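Local coordinates for suppressor protein MPT5 (PDB 5BZ1) that binds sequence elements in the 3'-UTRs of target mRNAs through its Pumilio RNA-binding domain and regulates their expression after transcription, negatively regulating HO expression, at residues Lys201-Leu206 and Phe230-Glu235; Asn168-Ile173 and Pro207-Asp212; Phe159-Ile164 and Ile195-Val200; Glu243-Ser248 and Leu309-Arg314. One frame throughout, in Å; residues are numbered along the deposited sequence.

Contact 1 (Lys201-Leu206 and Phe230-Glu235)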
loop_
_atom_site.group_PDB
_atom_site.type_symbol
_atom_site.label_atom_id
_atom_site.label_comp_id
_atom_site.label_asym_id
_atom_site.label_seq_id
_atom_site.Cartn_x
_atom_site.Cartn_y
_atom_site.Cartn_z
ATOM N N LYS A 201 -9.627 11.725 1.981
ATOM C CA LYS A 201 -10.164 10.914 3.064
ATOM C C LYS A 201 -9.110 10.622 4.141
ATOM O O LYS A 201 -9.414 10.622 5.338
ATOM C CB LYS A 201 -10.755 9.616 2.506
ATOM C CG LYS A 201 -12.196 9.368 2.930
ATOM C CD LYS A 201 -13.127 10.497 2.502
ATOM C CE LYS A 201 -14.498 10.356 3.153
ATOM N NZ LYS A 201 -15.445 11.409 2.696
ATOM N N ILE A 202 -7.870 10.393 3.711
ATOM C CA ILE A 202 -6.763 10.158 4.638
ATOM C C ILE A 202 -6.525 11.375 5.541
ATOM O O ILE A 202 -6.338 11.235 6.753
ATOM C CB ILE A 202 -5.467 9.785 3.883
ATOM C CG1 ILE A 202 -5.520 8.323 3.426
ATOM C CG2 ILE A 202 -4.242 10.005 4.754
ATOM C CD1 ILE A 202 -4.389 7.922 2.490
ATOM N N VAL A 203 -6.539 12.565 4.945
ATOM C CA VAL A 203 -6.379 13.804 5.702
ATOM C C VAL A 203 -7.564 14.033 6.640
ATOM O O VAL A 203 -7.387 14.458 7.782
ATOM C CB VAL A 203 -6.194 15.021 4.766
ATOM C CG1 VAL A 203 -6.223 16.331 5.555
ATOM C CG2 VAL A 203 -4.890 14.897 3.989
ATOM N N GLN A 204 -8.767 13.736 6.155
ATOM C CA GLN A 204 -9.985 13.906 6.944
ATOM C C GLN A 204 -9.948 13.084 8.234
ATOM O O GLN A 204 -10.403 13.542 9.285
ATOM C CB GLN A 204 -11.217 13.528 6.113
ATOM C CG GLN A 204 -12.519 13.493 6.911
ATOM C CD GLN A 204 -13.742 13.218 6.052
ATOM O OE1 GLN A 204 -13.652 13.137 4.826
ATOM N NE2 GLN A 204 -14.899 13.077 6.696
ATOM N N PHE A 205 -9.387 11.881 8.150
ATOM C CA PHE A 205 -9.344 10.974 9.292
ATOM C C PHE A 205 -7.931 10.790 9.835
ATOM O O PHE A 205 -7.607 9.752 10.413
ATOM C CB PHE A 205 -9.941 9.621 8.908
ATOM C CG PHE A 205 -11.411 9.672 8.619
ATOM C CD1 PHE A 205 -12.336 9.549 9.646
ATOM C CD2 PHE A 205 -11.869 9.850 7.324
ATOM C CE1 PHE A 205 -13.695 9.600 9.385
ATOM C CE2 PHE A 205 -13.225 9.901 7.053
ATOM C CZ PHE A 205 -14.140 9.777 8.086
ATOM N N LEU A 206 -7.101 11.812 9.652
ATOM C CA LEU A 206 -5.714 11.805 10.116
ATOM C C LEU A 206 -5.494 11.388 11.586
ATOM O O LEU A 206 -4.581 10.602 11.865
ATOM C CB LEU A 206 -5.056 13.159 9.833
ATOM C CG LEU A 206 -3.539 13.249 9.956
ATOM C CD1 LEU A 206 -2.878 12.274 9.007
ATOM C CD2 LEU A 206 -3.084 14.658 9.648
ATOM N N PHE A 230 2.760 19.679 -3.284
ATOM C CA PHE A 230 2.190 21.027 -3.383
ATOM C C PHE A 230 1.061 21.320 -2.385
ATOM O O PHE A 230 0.767 22.483 -2.111
ATOM C CB PHE A 230 1.735 21.328 -4.820
ATOM C CG PHE A 230 0.441 20.665 -5.204
ATOM C CD1 PHE A 230 -0.747 21.386 -5.200
ATOM C CD2 PHE A 230 0.409 19.325 -5.573
ATOM C CE1 PHE A 230 -1.945 20.784 -5.554
ATOM C CE2 PHE A 230 -0.784 18.715 -5.928
ATOM C CZ PHE A 230 -1.963 19.446 -5.916
ATOM N N TYR A 231 0.439 20.274 -1.841
ATOM C CA TYR A 231 -0.631 20.458 -0.862
ATOM C C TYR A 231 -0.426 19.667 0.433
ATOM O O TYR A 231 -0.796 20.135 1.509
ATOM C CB TYR A 231 -1.995 20.110 -1.468
ATOM C CG TYR A 231 -2.281 18.628 -1.519
ATOM C CD1 TYR A 231 -3.074 18.018 -0.554
ATOM C CD2 TYR A 231 -1.760 17.842 -2.532
ATOM C CE1 TYR A 231 -3.332 16.668 -0.599
ATOM C CE2 TYR A 231 -2.015 16.497 -2.586
ATOM C CZ TYR A 231 -2.797 15.915 -1.620
ATOM O OH TYR A 231 -3.038 14.570 -1.691
ATOM N N LEU A 232 0.154 18.472 0.327
ATOM C CA LEU A 232 0.210 17.545 1.459
ATOM C C LEU A 232 1.014 18.066 2.653
ATOM O O LEU A 232 0.614 17.872 3.800
ATOM C CB LEU A 232 0.736 16.173 1.022
ATOM C CG LEU A 232 0.617 15.073 2.080
ATOM C CD1 LEU A 232 -0.836 14.889 2.499
ATOM C CD2 LEU A 232 1.193 13.762 1.581
ATOM N N LEU A 233 2.141 18.718 2.380
ATOM C CA LEU A 233 2.993 19.263 3.436
ATOM C C LEU A 233 2.240 20.261 4.315
ATOM O O LEU A 233 2.112 20.065 5.523
ATOM C CB LEU A 233 4.234 19.925 2.834
ATOM C CG LEU A 233 5.253 18.998 2.174
ATOM C CD1 LEU A 233 6.182 19.786 1.265
ATOM C CD2 LEU A 233 6.052 18.261 3.231
ATOM N N ALA A 234 1.738 21.326 3.699
ATOM C CA ALA A 234 0.964 22.333 4.415
ATOM C C ALA A 234 -0.294 21.740 5.053
ATOM O O ALA A 234 -0.632 22.068 6.189
ATOM C CB ALA A 234 0.600 23.473 3.485
ATOM N N GLU A 235 -0.985 20.875 4.315
ATOM C CA GLU A 235 -2.210 20.251 4.807
ATOM C C GLU A 235 -1.938 19.447 6.076
ATOM O O GLU A 235 -2.628 19.612 7.083
ATOM C CB GLU A 235 -2.811 19.339 3.737
ATOM C CG GLU A 235 -4.249 18.937 3.991
ATOM C CD GLU A 235 -5.238 19.920 3.405
ATOM O OE1 GLU A 235 -4.937 20.502 2.341
ATOM O OE2 GLU A 235 -6.316 20.111 4.007
#
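Val203 and Glu235 meet with their side chains crossed at about a right angle, the aliphatic part of the glutamate lying across the two methyls of the valine. Residues 201-206 and 230-235 lie in the sixth Pumilio repeat of the all-helical PUM-HD, and the contact joins the C-terminal end of helix 192-204 to helix 229-240. A single methylene lies against both branches of the valine: Glu235 CG is 3.6 Å from Val203 CG1 and 4.1 Å from Val203 CG2. Glu235 CG stands opposite the backbone N (chi1 -164°), and the chain then bends sharply (chi2 89°), which leaves OE2 4.1 Å from Val203 CG1. No hydrogen bond joins the two segments, and this glutamate serves as an apolar surface toward the valine. One turn earlier, Leu232 adds a looser hydrophobic touch, its CD1 lying 4.3 Å from Val203 CG2. The joint is small, 125 Å² in all, and the nearest CA atoms, those of Val203 and Glu235, are 7.7 Å apart. Beside it Ile202 packs on Ile218 and Ile219 of helix 215-223, while Leu206 reaches Leu236 and Leu240. At the other end Tyr231 OH probably hydrogen-bonds Ser199 OG, and Leu232 CB sits 4.3 Å above the centre of one face of the Tyr231 ring.

Contact 2 (Asn168-Ile173 and Pro207-Asp212)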
loop_
_atom_site.group_PDB
_atom_site.type_symbol
_atom_site.label_atom_id
_atom_site.label_comp_id
_atom_site.label_asym_id
_atom_site.label_seq_id
_atom_site.Cartn_x
_atom_site.Cartn_y
_atom_site.Cartn_z
ATOM N N ASN A 168 -16.085 6.370 6.438
ATOM C CA ASN A 168 -14.826 6.237 7.167
ATOM C C ASN A 168 -14.089 4.926 6.875
ATOM O O ASN A 168 -13.284 4.462 7.689
ATOM C CB ASN A 168 -15.051 6.381 8.675
ATOM C CG ASN A 168 -15.849 5.230 9.254
ATOM O OD1 ASN A 168 -16.738 4.682 8.601
ATOM N ND2 ASN A 168 -15.529 4.850 10.487
ATOM N N ASN A 169 -14.359 4.335 5.713
ATOM C CA ASN A 169 -13.700 3.098 5.316
ATOM C C ASN A 169 -12.176 3.231 5.218
ATOM O O ASN A 169 -11.460 2.233 5.292
ATOM C CB ASN A 169 -14.272 2.575 3.992
ATOM C CG ASN A 169 -15.720 2.122 4.113
ATOM O OD1 ASN A 169 -16.258 2.006 5.211
ATOM N ND2 ASN A 169 -16.350 1.848 2.976
ATOM N N ILE A 170 -11.682 4.455 5.045
ATOM C CA ILE A 170 -10.238 4.683 5.002
ATOM C C ILE A 170 -9.576 4.213 6.302
ATOM O O ILE A 170 -8.454 3.707 6.289
ATOM C CB ILE A 170 -9.879 6.165 4.703
ATOM C CG1 ILE A 170 -8.373 6.325 4.478
ATOM C CG2 ILE A 170 -10.338 7.091 5.824
ATOM C CD1 ILE A 170 -7.848 5.522 3.302
ATOM N N ILE A 171 -10.294 4.353 7.416
ATOM C CA ILE A 171 -9.817 3.866 8.706
ATOM C C ILE A 171 -9.809 2.333 8.728
ATOM O O ILE A 171 -8.784 1.707 9.017
ATOM C CB ILE A 171 -10.695 4.381 9.859
ATOM C CG1 ILE A 171 -10.688 5.908 9.904
ATOM C CG2 ILE A 171 -10.213 3.816 11.194
ATOM C CD1 ILE A 171 -9.398 6.482 10.450
ATOM N N THR A 172 -10.962 1.744 8.421
ATOM C CA THR A 172 -11.135 0.292 8.417
ATOM C C THR A 172 -10.030 -0.411 7.626
ATOM O O THR A 172 -9.541 -1.469 8.022
ATOM C CB THR A 172 -12.503 -0.101 7.826
ATOM O OG1 THR A 172 -13.535 0.676 8.443
ATOM C CG2 THR A 172 -12.782 -1.590 8.043
ATOM N N ILE A 173 -9.626 0.208 6.521
ATOM C CA ILE A 173 -8.602 -0.341 5.643
ATOM C C ILE A 173 -7.166 -0.033 6.098
ATOM O O ILE A 173 -6.339 -0.939 6.194
ATOM C CB ILE A 173 -8.826 0.147 4.195
ATOM C CG1 ILE A 173 -10.067 -0.530 3.608
ATOM C CG2 ILE A 173 -7.604 -0.127 3.328
ATOM C CD1 ILE A 173 -10.674 0.199 2.427
ATOM N N PRO A 207 -6.317 11.908 12.528
ATOM C CA PRO A 207 -6.074 11.536 13.928
ATOM C C PRO A 207 -6.216 10.037 14.202
ATOM O O PRO A 207 -5.583 9.538 15.133
ATOM C CB PRO A 207 -7.158 12.308 14.689
ATOM C CG PRO A 207 -7.477 13.471 13.816
ATOM C CD PRO A 207 -7.380 12.926 12.419
ATOM N N GLY A 208 -7.023 9.333 13.414
ATOM C CA GLY A 208 -7.204 7.905 13.611
ATOM C C GLY A 208 -6.183 7.069 12.854
ATOM O O GLY A 208 -6.212 5.837 12.908
ATOM N N LEU A 209 -5.277 7.744 12.153
ATOM C CA LEU A 209 -4.306 7.071 11.298
ATOM C C LEU A 209 -2.865 7.307 11.746
ATOM O O LEU A 209 -2.035 6.397 11.701
ATOM C CB LEU A 209 -4.462 7.545 9.850
ATOM C CG LEU A 209 -5.781 7.246 9.136
ATOM C CD1 LEU A 209 -5.754 7.777 7.710
ATOM C CD2 LEU A 209 -6.056 5.758 9.142
ATOM N N ILE A 210 -2.574 8.532 12.175
ATOM C CA ILE A 210 -1.191 8.965 12.356
ATOM C C ILE A 210 -0.397 8.196 13.420
ATOM O O ILE A 210 0.805 7.970 13.255
ATOM C CB ILE A 210 -1.091 10.489 12.591
ATOM C CG1 ILE A 210 0.374 10.918 12.570
ATOM C CG2 ILE A 210 -1.760 10.885 13.906
ATOM C CD1 ILE A 210 0.588 12.311 12.111
ATOM N N ASN A 211 -1.061 7.789 14.499
ATOM C CA ASN A 211 -0.401 6.956 15.503
ATOM C C ASN A 211 -0.947 5.529 15.538
ATOM O O ASN A 211 -0.814 4.825 16.541
ATOM C CB ASN A 211 -0.474 7.583 16.900
ATOM C CG ASN A 211 0.475 6.919 17.884
ATOM O OD1 ASN A 211 1.650 6.696 17.580
ATOM N ND2 ASN A 211 -0.040 6.566 19.056
ATOM N N ASP A 212 -1.567 5.094 14.449
ATOM C CA ASP A 212 -2.000 3.704 14.377
ATOM C C ASP A 212 -0.824 2.820 13.966
ATOM O O ASP A 212 0.071 3.267 13.245
ATOM C CB ASP A 212 -3.169 3.532 13.410
ATOM C CG ASP A 212 -3.581 2.081 13.257
ATOM O OD1 ASP A 212 -4.325 1.573 14.126
ATOM O OD2 ASP A 212 -3.144 1.444 12.274
#
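Ile171 touches Leu209 with the end of its longer branch: Ile171 CD1 lies 3.7 Å from Leu209 CD2 and 3.9 Å from Leu209 CG, the two side chains meeting at a slant. The bend at chi2 of the isoleucine (-75°) turns CD1 toward Leu209. The same methyl also runs against the backbone of the neighbouring residue, 4.1 Å from Gly208 C. Ile170 contributes more loosely, its CG1 being 4.4 Å from Leu209 CD1. All of this is apolar packing without a hydrogen bond between the segments.

In the next shell, the Phe205 ring packs on both Ile170 and Ile171, and Ile202 lies against Leu209. The contact thus joins successive Pumilio repeats of the PUM-HD: helix 169-174 of the fifth repeat packs on the loop of the sixth that connects helix 192-204 with helix 215-223. Its nearest atom is about 5 Å from the bound RNA.

Farther out, polar bonds hold each backbone in place. Leu209 begins a type I beta turn, closed by Asp212 N donating to Leu209 O at 3.1 Å. Asp212 OD2 then accepts from the backbone N atoms of Phe214 and Gly215 and so caps the start of helix 215-223. On the other side, Asn169 ND2 donates to Ala163 O, tying helix 169-174 back to the helix before it.

Contact 3 (Phe159-Ile164 and Ile195-Val200); sequences FIIDAI and IFKISV
Ile161 and Ile198 both set CG1 beside the backbone N and CG2 opposite it, yet they differ at the second torsion: Ile161 is bent (chi2 -59°), whereas Ile198 is extended (chi2 179°). The combination brings Ile161 CD1 to within 4.0 Å of Ile198 CD1, with the side chains crossed at about a right angle. Ile198 also turns its short branch to the other helix, its CG2 lying 4.2 Å from Ile164 CG2. One isoleucine therefore bridges two residues that are three apart along the partner helix.

Lys197 works at the margin. It leaves its own helix extended, and the bend at chi3 lays CE 3.7 Å from Ile161 CG2, again at about a right angle; a further bend at chi4 sets the direction of NZ. Its ammonium group does not touch the nearby carboxylate, since Lys197 NZ and Asp162 OD1 are 5.4 Å apart. A water lies between them, accepting from Lys197 NZ at 3.0 Å; its distance to Asp162 OD1 is too short for that bond to be taken as more than doubtful. The opposite charges would still be expected to attract through this gap.

The segments run nearly parallel, at 16° with axes 10.2 Å apart, as stacked Pumilio repeats of the PUM-HD do: residues 159-164 straddle repeats four and five, and 195-200 lie in repeat five. Beneath the seam lies helix 179-189, where Leu186 meets Ile160, Ile164 and Ile198, while on the far flank Phe159 and Ala163 pack against helix 129-137.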
loop_
_atom_site.group_PDB
_atom_site.type_symbol
_atom_site.label_atom_id
_atom_site.label_comp_id
_atom_site.label_asym_id
_atom_site.label_seq_id
_atom_site.Cartn_x
_atom_site.Cartn_y
_atom_site.Cartn_z
ATOM N N PHE A 159 -14.417 0.267 -8.433
ATOM C CA PHE A 159 -15.049 -0.386 -7.288
ATOM C C PHE A 159 -14.176 -0.369 -6.035
ATOM O O PHE A 159 -14.685 -0.393 -4.910
ATOM C CB PHE A 159 -15.466 -1.818 -7.637
ATOM C CG PHE A 159 -14.326 -2.801 -7.676
ATOM C CD1 PHE A 159 -14.044 -3.598 -6.571
ATOM C CD2 PHE A 159 -13.559 -2.956 -8.823
ATOM C CE1 PHE A 159 -13.011 -4.519 -6.604
ATOM C CE2 PHE A 159 -12.521 -3.879 -8.864
ATOM C CZ PHE A 159 -12.249 -4.660 -7.753
ATOM N N ILE A 160 -12.863 -0.332 -6.236
ATOM C CA ILE A 160 -11.922 -0.258 -5.127
ATOM C C ILE A 160 -11.889 1.157 -4.545
ATOM O O ILE A 160 -12.003 1.336 -3.331
ATOM C CB ILE A 160 -10.503 -0.669 -5.564
ATOM C CG1 ILE A 160 -10.513 -2.075 -6.167
ATOM C CG2 ILE A 160 -9.545 -0.616 -4.387
ATOM C CD1 ILE A 160 -9.171 -2.521 -6.730
ATOM N N ILE A 161 -11.714 2.152 -5.414
ATOM C CA ILE A 161 -11.707 3.552 -4.997
ATOM C C ILE A 161 -13.001 3.887 -4.258
ATOM O O ILE A 161 -12.969 4.479 -3.174
ATOM C CB ILE A 161 -11.547 4.521 -6.198
ATOM C CG1 ILE A 161 -10.349 4.128 -7.070
ATOM C CG2 ILE A 161 -11.423 5.965 -5.714
ATOM C CD1 ILE A 161 -9.024 4.120 -6.329
ATOM N N ASP A 162 -14.133 3.500 -4.845
ATOM C CA ASP A 162 -15.448 3.780 -4.267
ATOM C C ASP A 162 -15.588 3.235 -2.844
ATOM O O ASP A 162 -16.118 3.905 -1.959
ATOM C CB ASP A 162 -16.564 3.204 -5.146
ATOM C CG ASP A 162 -16.742 3.965 -6.448
ATOM O OD1 ASP A 162 -16.115 5.033 -6.613
ATOM O OD2 ASP A 162 -17.521 3.492 -7.305
ATOM N N ALA A 163 -15.112 2.013 -2.633
ATOM C CA ALA A 163 -15.182 1.378 -1.321
ATOM C C ALA A 163 -14.330 2.111 -0.286
ATOM O O ALA A 163 -14.737 2.283 0.863
ATOM C CB ALA A 163 -14.748 -0.066 -1.419
ATOM N N ILE A 164 -13.140 2.528 -0.704
ATOM C CA ILE A 164 -12.188 3.190 0.181
ATOM C C ILE A 164 -12.681 4.547 0.673
ATOM O O ILE A 164 -12.582 4.852 1.864
ATOM C CB ILE A 164 -10.822 3.362 -0.513
ATOM C CG1 ILE A 164 -10.166 2.002 -0.725
ATOM C CG2 ILE A 164 -9.897 4.254 0.303
ATOM C CD1 ILE A 164 -8.919 2.057 -1.557
ATOM N N ILE A 195 -5.406 9.076 -6.508
ATOM C CA ILE A 195 -4.630 9.308 -5.289
ATOM C C ILE A 195 -5.222 10.473 -4.493
ATOM O O ILE A 195 -5.330 10.407 -3.265
ATOM C CB ILE A 195 -3.145 9.603 -5.605
ATOM C CG1 ILE A 195 -2.486 8.408 -6.291
ATOM C CG2 ILE A 195 -2.373 9.964 -4.340
ATOM C CD1 ILE A 195 -1.049 8.658 -6.717
ATOM N N PHE A 196 -5.599 11.534 -5.205
ATOM C CA PHE A 196 -6.207 12.719 -4.597
ATOM C C PHE A 196 -7.452 12.380 -3.787
ATOM O O PHE A 196 -7.576 12.794 -2.634
ATOM C CB PHE A 196 -6.579 13.743 -5.671
ATOM C CG PHE A 196 -5.417 14.536 -6.190
ATOM C CD1 PHE A 196 -4.187 14.497 -5.549
ATOM C CD2 PHE A 196 -5.557 15.335 -7.318
ATOM C CE1 PHE A 196 -3.116 15.232 -6.025
ATOM C CE2 PHE A 196 -4.488 16.072 -7.799
ATOM C CZ PHE A 196 -3.267 16.019 -7.149
ATOM N N LYS A 197 -8.373 11.635 -4.399
ATOM C CA LYS A 197 -9.625 11.261 -3.746
ATOM C C LYS A 197 -9.380 10.491 -2.451
ATOM O O LYS A 197 -10.073 10.694 -1.454
ATOM C CB LYS A 197 -10.511 10.450 -4.699
ATOM C CG LYS A 197 -11.243 11.305 -5.731
ATOM C CD LYS A 197 -11.696 10.486 -6.933
ATOM C CE LYS A 197 -12.653 9.373 -6.542
ATOM N NZ LYS A 197 -13.944 9.890 -6.015
ATOM N N ILE A 198 -8.379 9.617 -2.471
ATOM C CA ILE A 198 -8.022 8.824 -1.299
ATOM C C ILE A 198 -7.334 9.688 -0.242
ATOM O O ILE A 198 -7.585 9.541 0.955
ATOM C CB ILE A 198 -7.124 7.633 -1.690
ATOM C CG1 ILE A 198 -7.856 6.730 -2.686
ATOM C CG2 ILE A 198 -6.703 6.839 -0.466
ATOM C CD1 ILE A 198 -7.047 5.531 -3.154
ATOM N N SER A 199 -6.472 10.596 -0.694
ATOM C CA SER A 199 -5.750 11.492 0.204
ATOM C C SER A 199 -6.678 12.436 0.966
ATOM O O SER A 199 -6.437 12.734 2.139
ATOM C CB SER A 199 -4.716 12.295 -0.576
ATOM O OG SER A 199 -4.238 13.383 0.191
ATOM N N VAL A 200 -7.729 12.910 0.298
ATOM C CA VAL A 200 -8.740 13.734 0.950
ATOM C C VAL A 200 -9.308 13.001 2.163
ATOM O O VAL A 200 -9.431 13.571 3.246
ATOM C CB VAL A 200 -9.877 14.113 -0.022
ATOM C CG1 VAL A 200 -11.074 14.669 0.735
ATOM C CG2 VAL A 200 -9.388 15.122 -1.053
HETATM O O HOH W 1 -15.320 7.219 -5.899
#

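Contact 4 (Glu243-Ser248 and Leu309-Arg314); sequences ELCQLS and LNVLIR
Cys245 and Leu312 mark where the two backbones come closest, with CA atoms 7.4 Å apart, on two short helices, 244-248 and 309-312. No hydrogen bond passes between them; each is held by bonds of its own. In the first, Leu244 O is gripped twice by one residue: Ser248 N and Ser248 OG reach it from opposite faces of the carbonyl plane. The hydroxyl bond is 2.7 Å from Ser248 OG to Leu244 O, with the C=O...OG angle at 152° and the donor tilted from the plane. In the second, Arg314 folds back so that NE donates to Asn310 O at 3.1 Å, through a fairly straight N-H...O angle of 157°.

The hydroxyl of Ser248 being turned back to its own helix, it is CB that meets the partner, 3.8 Å from Leu312 CD2. That one methyl does most of the touching from its side. It also lies 4.1 Å from Cys245 O and 4.2 Å from Cys245 SG, so it sits against three different groups spread over one helical turn. Cys245 SG has a second apolar neighbour in Val311, whose CG1 is 4.3 Å away. Behind these groups, Phe305 of helix 288-307 packs on Leu244, Ser248 and Leu312 alike.

Packing of this kind, between short helices of neighbouring units, belongs to the Pumilio superhelix: here it joins the seventh repeat to the eighth, with bound RNA nearby.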
loop_
_atom_site.group_PDB
_atom_site.type_symbol
_atom_site.label_atom_id
_atom_site.label_comp_id
_atom_site.label_asym_id
_atom_site.label_seq_id
_atom_site.Cartn_x
_atom_site.Cartn_y
_atom_site.Cartn_z
ATOM N N GLU A 243 -0.214 19.663 17.770
ATOM C CA GLU A 243 0.055 18.431 18.512
ATOM C C GLU A 243 1.422 17.847 18.164
ATOM O O GLU A 243 1.684 16.675 18.428
ATOM C CB GLU A 243 -1.016 17.371 18.223
ATOM C CG GLU A 243 -2.312 17.507 19.007
ATOM C CD GLU A 243 -3.238 16.316 18.805
ATOM O OE1 GLU A 243 -2.817 15.339 18.146
ATOM O OE2 GLU A 243 -4.383 16.354 19.304
ATOM N N LEU A 244 2.287 18.664 17.570
ATOM C CA LEU A 244 3.551 18.174 17.022
ATOM C C LEU A 244 4.448 17.550 18.088
ATOM O O LEU A 244 5.094 16.530 17.842
ATOM C CB LEU A 244 4.291 19.292 16.285
ATOM C CG LEU A 244 5.503 18.874 15.455
ATOM C CD1 LEU A 244 5.080 17.887 14.381
ATOM C CD2 LEU A 244 6.200 20.084 14.833
ATOM N N CYS A 245 4.479 18.151 19.273
ATOM C CA CYS A 245 5.298 17.624 20.359
ATOM C C CYS A 245 4.788 16.274 20.862
ATOM O O CYS A 245 5.567 15.332 21.030
ATOM C CB CYS A 245 5.382 18.616 21.517
ATOM S SG CYS A 245 6.265 17.961 22.953
ATOM N N GLN A 246 3.482 16.178 21.098
ATOM C CA GLN A 246 2.902 14.924 21.570
ATOM C C GLN A 246 3.047 13.793 20.551
ATOM O O GLN A 246 3.392 12.668 20.918
ATOM C CB GLN A 246 1.433 15.099 21.950
ATOM C CG GLN A 246 0.806 13.836 22.535
ATOM C CD GLN A 246 1.632 13.238 23.668
ATOM O OE1 GLN A 246 2.221 12.163 23.525
ATOM N NE2 GLN A 246 1.680 13.935 24.800
ATOM N N LEU A 247 2.784 14.093 19.280
ATOM C CA LEU A 247 2.908 13.100 18.212
ATOM C C LEU A 247 4.343 12.583 18.116
ATOM O O LEU A 247 4.572 11.403 17.857
ATOM C CB LEU A 247 2.459 13.685 16.870
ATOM C CG LEU A 247 0.964 13.976 16.710
ATOM C CD1 LEU A 247 0.698 14.799 15.458
ATOM C CD2 LEU A 247 0.152 12.688 16.681
ATOM N N SER A 248 5.302 13.478 18.339
ATOM C CA SER A 248 6.715 13.121 18.357
ATOM C C SER A 248 7.053 12.159 19.496
ATOM O O SER A 248 8.048 11.440 19.429
ATOM C CB SER A 248 7.575 14.381 18.484
ATOM O OG SER A 248 7.417 15.225 17.365
ATOM N N LEU A 309 11.887 21.457 24.014
ATOM C CA LEU A 309 13.149 20.709 24.019
ATOM C C LEU A 309 13.316 19.821 25.251
ATOM O O LEU A 309 13.810 18.695 25.155
ATOM C CB LEU A 309 14.332 21.674 23.899
ATOM C CG LEU A 309 15.750 21.105 23.983
ATOM C CD1 LEU A 309 15.988 20.044 22.924
ATOM C CD2 LEU A 309 16.776 22.216 23.851
ATOM N N ASN A 310 12.890 20.329 26.402
ATOM C CA ASN A 310 13.054 19.620 27.666
ATOM C C ASN A 310 12.298 18.288 27.734
ATOM O O ASN A 310 12.764 17.330 28.356
ATOM C CB ASN A 310 12.620 20.512 28.825
ATOM C CG ASN A 310 13.105 19.997 30.157
ATOM O OD1 ASN A 310 14.244 19.550 30.280
ATOM N ND2 ASN A 310 12.237 20.038 31.161
ATOM N N VAL A 311 11.125 18.243 27.108
ATOM C CA VAL A 311 10.318 17.025 27.060
ATOM C C VAL A 311 10.857 16.061 26.007
ATOM O O VAL A 311 10.994 14.862 26.256
ATOM C CB VAL A 311 8.840 17.345 26.766
ATOM C CG1 VAL A 311 8.066 16.085 26.397
ATOM C CG2 VAL A 311 8.201 18.030 27.959
ATOM N N LEU A 312 11.171 16.604 24.835
ATOM C CA LEU A 312 11.604 15.809 23.687
ATOM C C LEU A 312 12.936 15.083 23.907
ATOM O O LEU A 312 13.067 13.906 23.570
ATOM C CB LEU A 312 11.680 16.695 22.441
ATOM C CG LEU A 312 10.343 17.197 21.894
ATOM C CD1 LEU A 312 10.548 18.343 20.922
ATOM C CD2 LEU A 312 9.587 16.064 21.212
ATOM N N ILE A 313 13.917 15.778 24.476
ATOM C CA ILE A 313 15.244 15.203 24.687
ATOM C C ILE A 313 15.200 14.051 25.691
ATOM O O ILE A 313 16.105 13.215 25.745
ATOM C CB ILE A 313 16.248 16.283 25.164
ATOM C CG1 ILE A 313 17.688 15.842 24.902
ATOM C CG2 ILE A 313 16.037 16.625 26.642
ATOM C CD1 ILE A 313 18.728 16.855 25.344
ATOM N N ARG A 314 14.118 14.012 26.463
ATOM C CA ARG A 314 13.969 13.101 27.588
ATOM C C ARG A 314 13.041 11.933 27.244
ATOM O O ARG A 314 13.019 10.915 27.940
ATOM C CB ARG A 314 13.391 13.883 28.766
ATOM C CG ARG A 314 13.997 13.576 30.114
ATOM C CD ARG A 314 13.609 14.659 31.117
ATOM N NE ARG A 314 14.133 15.969 30.740
ATOM C CZ ARG A 314 15.320 16.435 31.120
ATOM N NH1 ARG A 314 16.108 15.698 31.893
ATOM N NH2 ARG A 314 15.720 17.639 30.730
#

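Overall arrangement
Contacts 3, 2, 1 and 4 follow the chain through repeats four to eight of the PUM-HD, though the segments of contact 2 alternate with those of contacts 1 and 3. Contacts 1, 2 and 3 form a tight cluster, their centres 13 to 14 Å apart; contacts 1 and 3 share helix 192-204, and contact 2 touches both. Contact 4 stands apart, about 33 Å from contact 3 between centres, but reaches contact 2 where Ile210 CG2 packs on Leu247 CD2 at 3.8 Å. The nearest atoms of contacts 2 and 4 are about 5 and 6 Å from the RNA, those of contacts 1 and 3 about 13 Å; all four are packing contacts between or within the helical repeats.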